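Side-chain contacts in ferrichrome ABC transporter substrate-binding protein (Staphylococcus pseudintermedius, PDB 5FLY), which probably captures iron-loaded ferrichrome, a hydroxamate siderophore, outside the cell and delivers it to an ABC importer: residues 171-176 with 181-186; 255-260 with 269-274; 115-120 with 260-265. All blocks are in the same frame, centred on the assembly; numbering follows the deposited sequence.

Contact 1 of 3, residues 171-176 with 181-186; sequences YGKNWG and VLYQAF. With 7PG (2,5,8,11,14,17,20,23-octaoxapentacosan-25-ol), chain P.
A single amide nitrogen, Gln184 NE2, spends both of its hydrogens on two consecutive residues of the facing loop. One goes to the backbone oxygen of Lys173 (NE2 to O 2.8 Å), the other to the side chain of Asn174 (NE2 to OD1 2.8 Å), and both acceptors lie close to the plane of the Gln184 amide. Both bonds are fairly straight, yet they arrive differently: the nitrogen stands well above the carbonyl plane of Lys173 but only slightly tilted from that of Asn174. Asn174 turns its CG away from its backbone N (chi1 -155°), which swings OD1 toward the helix; that oxygen also accepts from Tyr113 N. The two amide planes are 43° apart.

Next to this pair, the aliphatic stem of Lys173 crosses Tyr183 at about a right angle, CG resting 3.8 Å from Tyr183 CB, while the amine of this exposed residue leads away from the helix. Tyr183 OH is linked to Tyr171 O through a water that donates to both, and is itself hydrogen-bonded to Val158 O.

The other side of the loop belongs to the ligand pocket. The bound polyether lays its C13 over one face of the Trp175 ring, 3.4 Å above the plane, and Tyr171 OH bonds to Glu162.

In the fold, this loop carries the chain from strand 167-171 of the mixed sheet into helix 179-185. That helix packs through Val181 against helix 262-278 and Trp137 of helix 127-152, with Leu182 and Tyr183 on Ile160 of strand 158-164.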
loop_
_atom_site.group_PDB
_atom_site.type_symbol
_atom_site.label_atom_id
_atom_site.label_comp_id
_atom_site.label_asym_id
_atom_site.label_seq_id
_atom_site.Cartn_x
_atom_site.Cartn_y
_atom_site.Cartn_z
ATOM N N TYR A 171 -0.954 -8.541 -8.229
ATOM C CA TYR A 171 -1.624 -7.275 -7.886
ATOM C C TYR A 171 -2.008 -6.395 -9.058
ATOM O O TYR A 171 -1.367 -6.418 -10.114
ATOM C CB TYR A 171 -0.733 -6.503 -6.910
ATOM C CG TYR A 171 -0.547 -7.327 -5.673
ATOM C CD1 TYR A 171 -1.599 -7.499 -4.787
ATOM C CD2 TYR A 171 0.638 -8.015 -5.435
ATOM C CE1 TYR A 171 -1.469 -8.299 -3.674
ATOM C CE2 TYR A 171 0.774 -8.818 -4.322
ATOM C CZ TYR A 171 -0.287 -8.951 -3.443
ATOM O OH TYR A 171 -0.194 -9.744 -2.327
ATOM N N GLY A 172 -3.119 -5.685 -8.869
ATOM C CA GLY A 172 -3.517 -4.593 -9.733
ATOM C C GLY A 172 -2.670 -3.351 -9.499
ATOM O O GLY A 172 -1.639 -3.418 -8.836
ATOM N N LYS A 173 -3.104 -2.201 -10.020
ATOM C CA LYS A 173 -2.254 -1.014 -9.981
ATOM C C LYS A 173 -2.217 -0.285 -8.632
ATOM O O LYS A 173 -1.400 0.615 -8.454
ATOM C CB LYS A 173 -2.679 -0.034 -11.079
ATOM C CG LYS A 173 -2.523 -0.616 -12.482
ATOM C CD LYS A 173 -2.709 0.447 -13.573
ATOM C CE LYS A 173 -2.445 -0.124 -14.969
ATOM N NZ LYS A 173 -3.465 -1.160 -15.336
ATOM N N ASN A 174 -3.061 -0.663 -7.678
ATOM C CA ASN A 174 -3.117 0.070 -6.410
ATOM C C ASN A 174 -3.433 -0.858 -5.237
ATOM O O ASN A 174 -4.429 -0.657 -4.533
ATOM C CB ASN A 174 -4.170 1.202 -6.521
ATOM C CG ASN A 174 -3.915 2.367 -5.562
ATOM O OD1 ASN A 174 -3.399 3.412 -5.963
ATOM N ND2 ASN A 174 -4.326 2.215 -4.313
ATOM N N TRP A 175 -2.580 -1.860 -5.014
ATOM C CA TRP A 175 -2.752 -2.755 -3.869
ATOM C C TRP A 175 -1.440 -2.973 -3.108
ATOM O O TRP A 175 -1.186 -4.047 -2.563
ATOM C CB TRP A 175 -3.343 -4.088 -4.329
ATOM C CG TRP A 175 -4.286 -4.646 -3.307
ATOM C CD1 TRP A 175 -3.977 -5.480 -2.276
ATOM C CD2 TRP A 175 -5.684 -4.357 -3.188
ATOM N NE1 TRP A 175 -5.107 -5.746 -1.529
ATOM C CE2 TRP A 175 -6.165 -5.072 -2.071
ATOM C CE3 TRP A 175 -6.578 -3.591 -3.933
ATOM C CZ2 TRP A 175 -7.500 -5.029 -1.678
ATOM C CZ3 TRP A 175 -7.901 -3.556 -3.546
ATOM C CH2 TRP A 175 -8.344 -4.262 -2.420
ATOM N N GLY A 176 -0.612 -1.936 -3.048
ATOM C CA GLY A 176 0.666 -2.047 -2.380
ATOM C C GLY A 176 1.606 -2.960 -3.135
ATOM O O GLY A 176 1.449 -3.166 -4.333
ATOM N N VAL A 181 4.007 2.480 -7.203
ATOM C CA VAL A 181 5.238 3.022 -7.762
ATOM C C VAL A 181 5.460 2.531 -9.202
ATOM O O VAL A 181 5.786 3.324 -10.091
ATOM C CB VAL A 181 6.439 2.666 -6.877
ATOM C CG1 VAL A 181 7.753 3.007 -7.587
ATOM C CG2 VAL A 181 6.321 3.378 -5.536
ATOM N N LEU A 182 5.294 1.230 -9.426
ATOM C CA LEU A 182 5.610 0.615 -10.709
ATOM C C LEU A 182 4.641 1.025 -11.816
ATOM O O LEU A 182 5.088 1.430 -12.890
ATOM C CB LEU A 182 5.641 -0.900 -10.563
ATOM C CG LEU A 182 6.790 -1.427 -9.701
ATOM C CD1 LEU A 182 6.552 -2.875 -9.294
ATOM C CD2 LEU A 182 8.138 -1.252 -10.431
ATOM N N TYR A 183 3.335 0.955 -11.554
ATOM C CA TYR A 183 2.332 1.165 -12.601
ATOM C C TYR A 183 1.850 2.608 -12.726
ATOM O O TYR A 183 1.480 3.043 -13.827
ATOM C CB TYR A 183 1.126 0.263 -12.362
ATOM C CG TYR A 183 1.466 -1.204 -12.368
ATOM C CD1 TYR A 183 1.974 -1.812 -13.510
ATOM C CD2 TYR A 183 1.292 -1.978 -11.231
ATOM C CE1 TYR A 183 2.280 -3.180 -13.527
ATOM C CE2 TYR A 183 1.608 -3.333 -11.231
ATOM C CZ TYR A 183 2.097 -3.920 -12.381
ATOM O OH TYR A 183 2.397 -5.269 -12.376
ATOM N N GLN A 184 1.807 3.339 -11.615
ATOM C CA GLN A 184 1.311 4.712 -11.648
ATOM C C GLN A 184 2.457 5.718 -11.687
ATOM O O GLN A 184 2.544 6.515 -12.629
ATOM C CB GLN A 184 0.395 4.992 -10.453
ATOM C CG GLN A 184 -0.808 4.054 -10.396
ATOM C CD GLN A 184 -1.756 4.372 -9.264
ATOM O OE1 GLN A 184 -2.240 5.506 -9.136
ATOM N NE2 GLN A 184 -2.004 3.381 -8.401
ATOM N N ALA A 185 3.321 5.701 -10.679
ATOM C CA ALA A 185 4.403 6.691 -10.593
ATOM C C ALA A 185 5.429 6.527 -11.728
ATOM O O ALA A 185 5.836 7.524 -12.334
ATOM C CB ALA A 185 5.099 6.611 -9.241
ATOM N N PHE A 186 5.860 5.291 -12.000
ATOM C CA PHE A 186 6.852 5.040 -13.055
ATOM C C PHE A 186 6.192 4.779 -14.416
ATOM O O PHE A 186 6.869 4.805 -15.451
ATOM C CB PHE A 186 7.753 3.833 -12.740
ATOM C CG PHE A 186 8.702 4.012 -11.574
ATOM C CD1 PHE A 186 8.952 5.248 -11.007
ATOM C CD2 PHE A 186 9.355 2.893 -11.046
ATOM C CE1 PHE A 186 9.840 5.362 -9.923
ATOM C CE2 PHE A 186 10.245 3.010 -9.978
ATOM C CZ PHE A 186 10.478 4.242 -9.416
HETATM C C2 7PG P . -0.759 -7.026 5.062
HETATM O O1 7PG P . 0.039 -8.177 5.087
HETATM C C3 7PG P . -0.048 -8.940 3.918
HETATM C C4 7PG P . -0.976 -10.131 4.139
HETATM O O2 7PG P . -0.803 -11.096 3.136
HETATM C C5 7PG P . -0.917 -10.610 1.830
HETATM C C6 7PG P . -1.588 -11.625 0.910
HETATM O O3 7PG P . -2.365 -10.948 -0.041
HETATM C C7 7PG P . -3.670 -10.617 0.345
HETATM C C8 7PG P . -4.252 -9.619 -0.660
HETATM O O4 7PG P . -5.511 -9.127 -0.275
HETATM C C9 7PG P . -5.529 -8.478 0.959
HETATM C C10 7PG P . -6.618 -7.409 1.074
HETATM O O5 7PG P . -6.113 -6.417 1.932
HETATM C C11 7PG P . -6.780 -5.184 1.975
HETATM C C12 7PG P . -5.814 -4.110 2.486
HETATM O O6 7PG P . -5.624 -3.115 1.512
HETATM C C13 7PG P . -4.470 -3.195 0.720
HETATM C C14 7PG P . -3.234 -2.888 1.559
HETATM O O7 7PG P . -2.388 -2.056 0.818
HETATM C C15 7PG P . -1.583 -1.196 1.579
HETATM O O HOH W 1 1.289 -6.983 -10.596
#

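Contact 2 of 3, residues 255-260 with 269-274; sequences SVYWYN and RKDLKK. With 7PG (2,5,8,11,14,17,20,23-octaoxapentacosan-25-ol), chain P.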
loop_
_atom_site.group_PDB
_atom_site.type_symbol
_atom_site.label_atom_id
_atom_site.label_comp_id
_atom_site.label_asym_id
_atom_site.label_seq_id
_atom_site.Cartn_x
_atom_site.Cartn_y
_atom_site.Cartn_z
ATOM N N SER A 255 7.618 -7.411 3.666
ATOM C CA SER A 255 7.229 -6.680 4.876
ATOM C C SER A 255 7.493 -5.188 4.707
ATOM O O SER A 255 6.827 -4.374 5.337
ATOM C CB SER A 255 7.959 -7.216 6.106
ATOM O OG SER A 255 9.333 -6.880 6.113
ATOM N N VAL A 256 8.467 -4.846 3.863
ATOM C CA VAL A 256 8.742 -3.453 3.541
ATOM C C VAL A 256 7.735 -2.940 2.519
ATOM O O VAL A 256 7.294 -1.794 2.587
ATOM C CB VAL A 256 10.178 -3.287 2.988
ATOM C CG1 VAL A 256 10.378 -1.908 2.346
ATOM C CG2 VAL A 256 11.190 -3.499 4.097
ATOM N N TYR A 257 7.371 -3.799 1.572
ATOM C CA TYR A 257 6.613 -3.389 0.381
ATOM C C TYR A 257 5.083 -3.431 0.499
ATOM O O TYR A 257 4.392 -2.988 -0.417
ATOM C CB TYR A 257 7.036 -4.268 -0.800
ATOM C CG TYR A 257 8.228 -3.752 -1.565
ATOM C CD1 TYR A 257 9.506 -3.764 -1.010
ATOM C CD2 TYR A 257 8.077 -3.241 -2.841
ATOM C CE1 TYR A 257 10.591 -3.280 -1.711
ATOM C CE2 TYR A 257 9.154 -2.752 -3.547
ATOM C CZ TYR A 257 10.411 -2.780 -2.971
ATOM O OH TYR A 257 11.491 -2.306 -3.666
ATOM N N TRP A 258 4.542 -3.963 1.590
ATOM C CA TRP A 258 3.087 -4.120 1.673
ATOM C C TRP A 258 2.319 -2.810 1.540
ATOM O O TRP A 258 1.243 -2.787 0.945
ATOM C CB TRP A 258 2.664 -4.765 2.989
ATOM C CG TRP A 258 2.898 -6.231 3.068
ATOM C CD1 TRP A 258 2.776 -7.141 2.056
ATOM C CD2 TRP A 258 3.326 -6.957 4.221
ATOM N NE1 TRP A 258 3.099 -8.397 2.517
ATOM C CE2 TRP A 258 3.441 -8.308 3.844
ATOM C CE3 TRP A 258 3.623 -6.592 5.548
ATOM C CZ2 TRP A 258 3.837 -9.297 4.738
ATOM C CZ3 TRP A 258 4.021 -7.588 6.437
ATOM C CH2 TRP A 258 4.123 -8.917 6.025
ATOM N N TYR A 259 2.840 -1.737 2.127
ATOM C CA TYR A 259 2.060 -0.502 2.289
ATOM C C TYR A 259 2.286 0.520 1.157
ATOM O O TYR A 259 3.152 0.332 0.300
ATOM C CB TYR A 259 2.365 0.092 3.680
ATOM C CG TYR A 259 1.865 -0.855 4.753
ATOM C CD1 TYR A 259 0.510 -0.957 5.009
ATOM C CD2 TYR A 259 2.729 -1.689 5.449
ATOM C CE1 TYR A 259 0.017 -1.837 5.952
ATOM C CE2 TYR A 259 2.240 -2.588 6.399
ATOM C CZ TYR A 259 0.883 -2.654 6.634
ATOM O OH TYR A 259 0.375 -3.533 7.564
ATOM N N ASN A 260 1.478 1.583 1.135
ATOM C CA ASN A 260 1.594 2.612 0.103
ATOM C C ASN A 260 1.504 4.024 0.680
ATOM O O ASN A 260 1.133 4.962 -0.009
ATOM C CB ASN A 260 0.536 2.407 -1.010
ATOM C CG ASN A 260 -0.914 2.462 -0.511
ATOM O OD1 ASN A 260 -1.204 2.842 0.619
ATOM N ND2 ASN A 260 -1.838 2.077 -1.387
ATOM N N ARG A 269 10.359 3.343 -3.760
ATOM C CA ARG A 269 10.723 4.073 -4.966
ATOM C C ARG A 269 12.215 3.906 -5.166
ATOM O O ARG A 269 12.680 3.566 -6.250
ATOM C CB ARG A 269 10.375 5.559 -4.866
ATOM C CG ARG A 269 10.715 6.363 -6.106
ATOM C CD ARG A 269 10.805 7.872 -5.832
ATOM N NE ARG A 269 11.819 8.189 -4.827
ATOM C CZ ARG A 269 13.128 8.250 -5.062
ATOM N NH1 ARG A 269 13.605 8.034 -6.274
ATOM N NH2 ARG A 269 13.965 8.518 -4.070
ATOM N N LYS A 270 12.956 4.131 -4.092
ATOM C CA LYS A 270 14.413 4.090 -4.158
ATOM C C LYS A 270 14.909 2.698 -4.503
ATOM O O LYS A 270 15.782 2.524 -5.373
ATOM C CB LYS A 270 15.010 4.550 -2.826
ATOM C CG LYS A 270 16.470 4.930 -2.883
ATOM C CD LYS A 270 16.981 5.373 -1.519
ATOM C CE LYS A 270 16.338 6.669 -1.041
ATOM N NZ LYS A 270 16.874 7.083 0.292
ATOM N N ASP A 271 14.345 1.704 -3.826
ATOM C CA ASP A 271 14.789 0.323 -3.989
ATOM C C ASP A 271 14.445 -0.180 -5.386
ATOM O O ASP A 271 15.265 -0.813 -6.036
ATOM C CB ASP A 271 14.155 -0.579 -2.937
ATOM C CG ASP A 271 14.685 -2.005 -2.993
ATOM O OD1 ASP A 271 15.922 -2.180 -2.916
ATOM O OD2 ASP A 271 13.879 -2.950 -3.131
ATOM N N LEU A 272 13.230 0.103 -5.846
ATOM C CA LEU A 272 12.796 -0.369 -7.153
ATOM C C LEU A 272 13.610 0.273 -8.254
ATOM O O LEU A 272 14.008 -0.390 -9.201
ATOM C CB LEU A 272 11.313 -0.089 -7.385
ATOM C CG LEU A 272 10.363 -0.997 -6.622
ATOM C CD1 LEU A 272 8.950 -0.471 -6.788
ATOM C CD2 LEU A 272 10.494 -2.436 -7.113
ATOM N N LYS A 273 13.842 1.572 -8.143
ATOM C CA LYS A 273 14.642 2.240 -9.154
ATOM C C LYS A 273 16.028 1.615 -9.231
ATOM O O LYS A 273 16.526 1.336 -10.325
ATOM C CB LYS A 273 14.770 3.736 -8.879
ATOM C CG LYS A 273 15.519 4.481 -9.983
ATOM C CD LYS A 273 15.517 5.970 -9.728
ATOM C CE LYS A 273 16.100 6.748 -10.895
ATOM N NZ LYS A 273 16.112 8.204 -10.607
ATOM N N LYS A 274 16.636 1.383 -8.072
ATOM C CA LYS A 274 17.975 0.797 -8.007
ATOM C C LYS A 274 18.003 -0.571 -8.682
ATOM O O LYS A 274 18.884 -0.860 -9.499
ATOM C CB LYS A 274 18.452 0.672 -6.556
ATOM C CG LYS A 274 19.776 -0.088 -6.408
ATOM C CD LYS A 274 20.407 0.121 -5.035
ATOM C CE LYS A 274 19.599 -0.518 -3.929
ATOM N NZ LYS A 274 19.567 -1.999 -4.049
HETATM C C2 7PG P . -0.759 -7.026 5.062
HETATM O O1 7PG P . 0.039 -8.177 5.087
HETATM C C3 7PG P . -0.048 -8.940 3.918
HETATM C C4 7PG P . -0.976 -10.131 4.139
HETATM O O2 7PG P . -0.803 -11.096 3.136
HETATM C C5 7PG P . -0.917 -10.610 1.830
HETATM C C6 7PG P . -1.588 -11.625 0.910
HETATM O O3 7PG P . -2.365 -10.948 -0.041
HETATM C C7 7PG P . -3.670 -10.617 0.345
HETATM C C8 7PG P . -4.252 -9.619 -0.660
HETATM O O4 7PG P . -5.511 -9.127 -0.275
HETATM C C9 7PG P . -5.529 -8.478 0.959
HETATM C C10 7PG P . -6.618 -7.409 1.074
HETATM O O5 7PG P . -6.113 -6.417 1.932
HETATM C C11 7PG P . -6.780 -5.184 1.975
HETATM C C12 7PG P . -5.814 -4.110 2.486
HETATM O O6 7PG P . -5.624 -3.115 1.512
HETATM C C13 7PG P . -4.470 -3.195 0.720
HETATM C C14 7PG P . -3.234 -2.888 1.559
HETATM O O7 7PG P . -2.388 -2.056 0.818
HETATM C C15 7PG P . -1.583 -1.196 1.579
#
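Tyr257 and Asp271 mark the closest backbone approach, their CA atoms 10.0 Å apart, so the short helix 254-257 and the long helix 262-278 meet here only through side chains. In this class III solute-binding fold the two are consecutive helices, joined by a brief loop that carries pocket residues.

The Tyr257 ring spans the gap. Its hydroxyl donates to Asp271 in a short hydrogen bond, OH to OD2 2.5 Å, using the anti lone pair of the carboxylate oxygen. Ring and carboxylate are turned 71° apart. Asp271 presents its carboxylate with CG opposite the backbone N (chi1 -175°), and OD2 also accepts from Gln275 NE2, one helical turn on; two donors thus hold this oxygen, which probably favours the charged form. Leu272 closes in at the rim of the ring, near its plane, with CG 3.7 Å from Tyr257 CE2 and 3.4 Å from Tyr257 OH.

Beyond Tyr257 the chain enters the pocket. Trp258 bonds through NE1 to Glu162 and is sandwiched: Ser255 CA lies against one face, while the ether oxygen O1 of the bound polyether sits over the centre of the opposite face, 3.5 Å above the ring plane.

Contact 3 of 3, residues 115-120 with 260-265; sequences EQQEAM and NDPYTL
Gln116 meets Asn260 with its chain extended throughout, CG opposite the backbone N, so its amide reaches straight across from helix 113-124. Asn260 holds CG between its backbone N and carbonyl carbon (chi1 60°), which brings its end nearer that helix and places OD1 before Gln116 NE2. Gln117, next door, begins as Gln116 does but bends at chi2 (59°), which turns one face of its amide to the Pro262 ring.

The polar link is one hydrogen bond, Gln116 NE2 to Asn260 OD1, 3.0 Å and fairly straight. The nitrogen comes from above the carbonyl plane of Asn260 and not along a lone pair, and the two amides are turned 59° apart. The other end of the Asn260 amide, ND2, bonds to Glu180, so both ends of this buried group are held and its flip state is fixed. Close to the bound polyether, Asn260 thus ties helices 113-124 and 179-185 together.

The second touch is a van der Waals contact. Pro262 lies over the face of the Gln117 amide, its CG 3.6 Å from Gln117 CD and 3.7 Å from Gln117 NE2. That nitrogen has its polar partner in Gly38 O.

Between Asn260 and Pro262, Asp261 is the N-cap of helix 262-278. Its OD2 accepts from Thr264 N at 3.0 Å, with a weak bond from Tyr263 N, while OD1 takes the Thr264 hydroxyl, OG1 to OD1 2.7 Å. Pro262 follows in the first turn, where a backbone N-H is not needed.

The junction therefore sets helix 113-124 against the capped start of helix 262-278. Trp133 of the long helix 127-152 touches both Gln117 and Pro262, Tyr41 of helix 36-41 also lies on Pro262, and helix 57-62 packs on Asp261 and Thr264.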
loop_
_atom_site.group_PDB
_atom_site.type_symbol
_atom_site.label_atom_id
_atom_site.label_comp_id
_atom_site.label_asym_id
_atom_site.label_seq_id
_atom_site.Cartn_x
_atom_site.Cartn_y
_atom_site.Cartn_z
ATOM N N GLU A 115 -4.932 10.143 -3.825
ATOM C CA GLU A 115 -6.222 10.531 -3.233
ATOM C C GLU A 115 -6.285 10.133 -1.758
ATOM O O GLU A 115 -6.861 10.819 -0.931
ATOM C CB GLU A 115 -7.377 9.864 -3.995
ATOM C CG GLU A 115 -7.473 10.286 -5.462
ATOM C CD GLU A 115 -8.508 9.486 -6.248
ATOM O OE1 GLU A 115 -8.879 8.363 -5.824
ATOM O OE2 GLU A 115 -8.960 9.995 -7.302
ATOM N N GLN A 116 -5.701 8.988 -1.442
ATOM C CA GLN A 116 -5.679 8.509 -0.067
ATOM C C GLN A 116 -4.926 9.490 0.849
ATOM O O GLN A 116 -5.395 9.840 1.923
ATOM C CB GLN A 116 -5.041 7.118 -0.034
ATOM C CG GLN A 116 -4.909 6.467 1.331
ATOM C CD GLN A 116 -4.239 5.126 1.216
ATOM O OE1 GLN A 116 -4.856 4.159 0.769
ATOM N NE2 GLN A 116 -2.953 5.065 1.554
ATOM N N GLN A 117 -3.770 9.961 0.405
ATOM C CA GLN A 117 -2.972 10.839 1.242
ATOM C C GLN A 117 -3.662 12.202 1.313
ATOM O O GLN A 117 -3.639 12.877 2.346
ATOM C CB GLN A 117 -1.546 10.942 0.709
ATOM C CG GLN A 117 -0.608 11.770 1.590
ATOM C CD GLN A 117 -0.449 11.253 3.022
ATOM O OE1 GLN A 117 -0.923 10.178 3.364
ATOM N NE2 GLN A 117 0.221 12.037 3.861
ATOM N N GLU A 118 -4.326 12.580 0.230
ATOM C CA GLU A 118 -5.129 13.805 0.257
ATOM C C GLU A 118 -6.252 13.711 1.288
ATOM O O GLU A 118 -6.555 14.691 1.970
ATOM C CB GLU A 118 -5.690 14.105 -1.126
ATOM C CG GLU A 118 -4.579 14.475 -2.098
ATOM C CD GLU A 118 -5.027 14.639 -3.540
ATOM O OE1 GLU A 118 -6.033 14.011 -3.944
ATOM O OE2 GLU A 118 -4.354 15.407 -4.264
ATOM N N ALA A 119 -6.859 12.538 1.421
ATOM C CA ALA A 119 -7.856 12.321 2.465
ATOM C C ALA A 119 -7.242 12.464 3.866
ATOM O O ALA A 119 -7.864 13.027 4.761
ATOM C CB ALA A 119 -8.492 10.958 2.321
ATOM N N MET A 120 -6.022 11.962 4.058
ATOM C CA MET A 120 -5.354 12.106 5.343
ATOM C C MET A 120 -5.116 13.573 5.638
ATOM O O MET A 120 -5.343 14.016 6.758
ATOM C CB MET A 120 -4.028 11.332 5.378
ATOM C CG MET A 120 -4.186 9.830 5.082
ATOM S SD MET A 120 -5.280 8.918 6.167
ATOM C CE MET A 120 -6.779 8.882 5.160
ATOM N N ASN A 260 1.478 1.583 1.135
ATOM C CA ASN A 260 1.594 2.612 0.103
ATOM C C ASN A 260 1.504 4.024 0.680
ATOM O O ASN A 260 1.133 4.962 -0.009
ATOM C CB ASN A 260 0.536 2.407 -1.010
ATOM C CG ASN A 260 -0.914 2.462 -0.511
ATOM O OD1 ASN A 260 -1.204 2.842 0.619
ATOM N ND2 ASN A 260 -1.838 2.077 -1.387
ATOM N N ASP A 261 1.850 4.144 1.958
ATOM C CA ASP A 261 2.002 5.440 2.625
ATOM C C ASP A 261 3.282 6.165 2.163
ATOM O O ASP A 261 4.191 5.551 1.601
ATOM C CB ASP A 261 2.063 5.211 4.120
ATOM C CG ASP A 261 3.278 4.413 4.494
ATOM O OD1 ASP A 261 3.209 3.166 4.405
ATOM O OD2 ASP A 261 4.333 5.040 4.790
ATOM N N PRO A 262 3.397 7.472 2.451
ATOM C CA PRO A 262 4.591 8.210 1.996
ATOM C C PRO A 262 5.938 7.650 2.480
ATOM O O PRO A 262 6.910 7.773 1.727
ATOM C CB PRO A 262 4.357 9.624 2.549
ATOM C CG PRO A 262 2.829 9.730 2.634
ATOM C CD PRO A 262 2.370 8.358 3.026
ATOM N N TYR A 263 6.035 7.097 3.691
ATOM C CA TYR A 263 7.314 6.543 4.150
ATOM C C TYR A 263 7.670 5.337 3.290
ATOM O O TYR A 263 8.771 5.231 2.773
ATOM C CB TYR A 263 7.267 6.127 5.622
ATOM C CG TYR A 263 7.118 7.257 6.604
ATOM C CD1 TYR A 263 8.215 8.023 6.987
ATOM C CD2 TYR A 263 5.882 7.536 7.184
ATOM C CE1 TYR A 263 8.076 9.053 7.901
ATOM C CE2 TYR A 263 5.732 8.550 8.103
ATOM C CZ TYR A 263 6.831 9.314 8.456
ATOM O OH TYR A 263 6.698 10.341 9.373
ATOM N N THR A 264 6.706 4.443 3.120
ATOM C CA THR A 264 6.924 3.229 2.348
ATOM C C THR A 264 7.194 3.579 0.899
ATOM O O THR A 264 8.064 2.977 0.270
ATOM C CB THR A 264 5.726 2.264 2.433
ATOM O OG1 THR A 264 5.510 1.881 3.800
ATOM C CG2 THR A 264 5.998 1.029 1.603
ATOM N N LEU A 265 6.458 4.559 0.380
ATOM C CA LEU A 265 6.633 5.010 -0.997
ATOM C C LEU A 265 8.066 5.489 -1.232
ATOM O O LEU A 265 8.676 5.131 -2.233
ATOM C CB LEU A 265 5.626 6.112 -1.339
ATOM C CG LEU A 265 4.161 5.711 -1.520
ATOM C CD1 LEU A 265 3.265 6.968 -1.600
ATOM C CD2 LEU A 265 3.949 4.826 -2.743
#

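The three contacts lie within about 10 Å of the centre of the molecule: the centres of contacts 1 and 2 are about 11 Å apart, those of 1 and 3 about 13 Å, those of 2 and 3 about 14 Å. Along the sequence, contact 1 is nested within the 139 residues that contact 3 brackets and is complete before contact 2 begins, whereas contacts 2 and 3 interleave, share Asn260 and both use helix 262-278. That helix ties the set together: Leu272 meets Val181 and Leu182 of contact 1, and Leu265 meets Val181. Contacts 1 and 2 each have one segment in the polyether pocket, probably the ferrichrome site, and pack it on another away from the polyether.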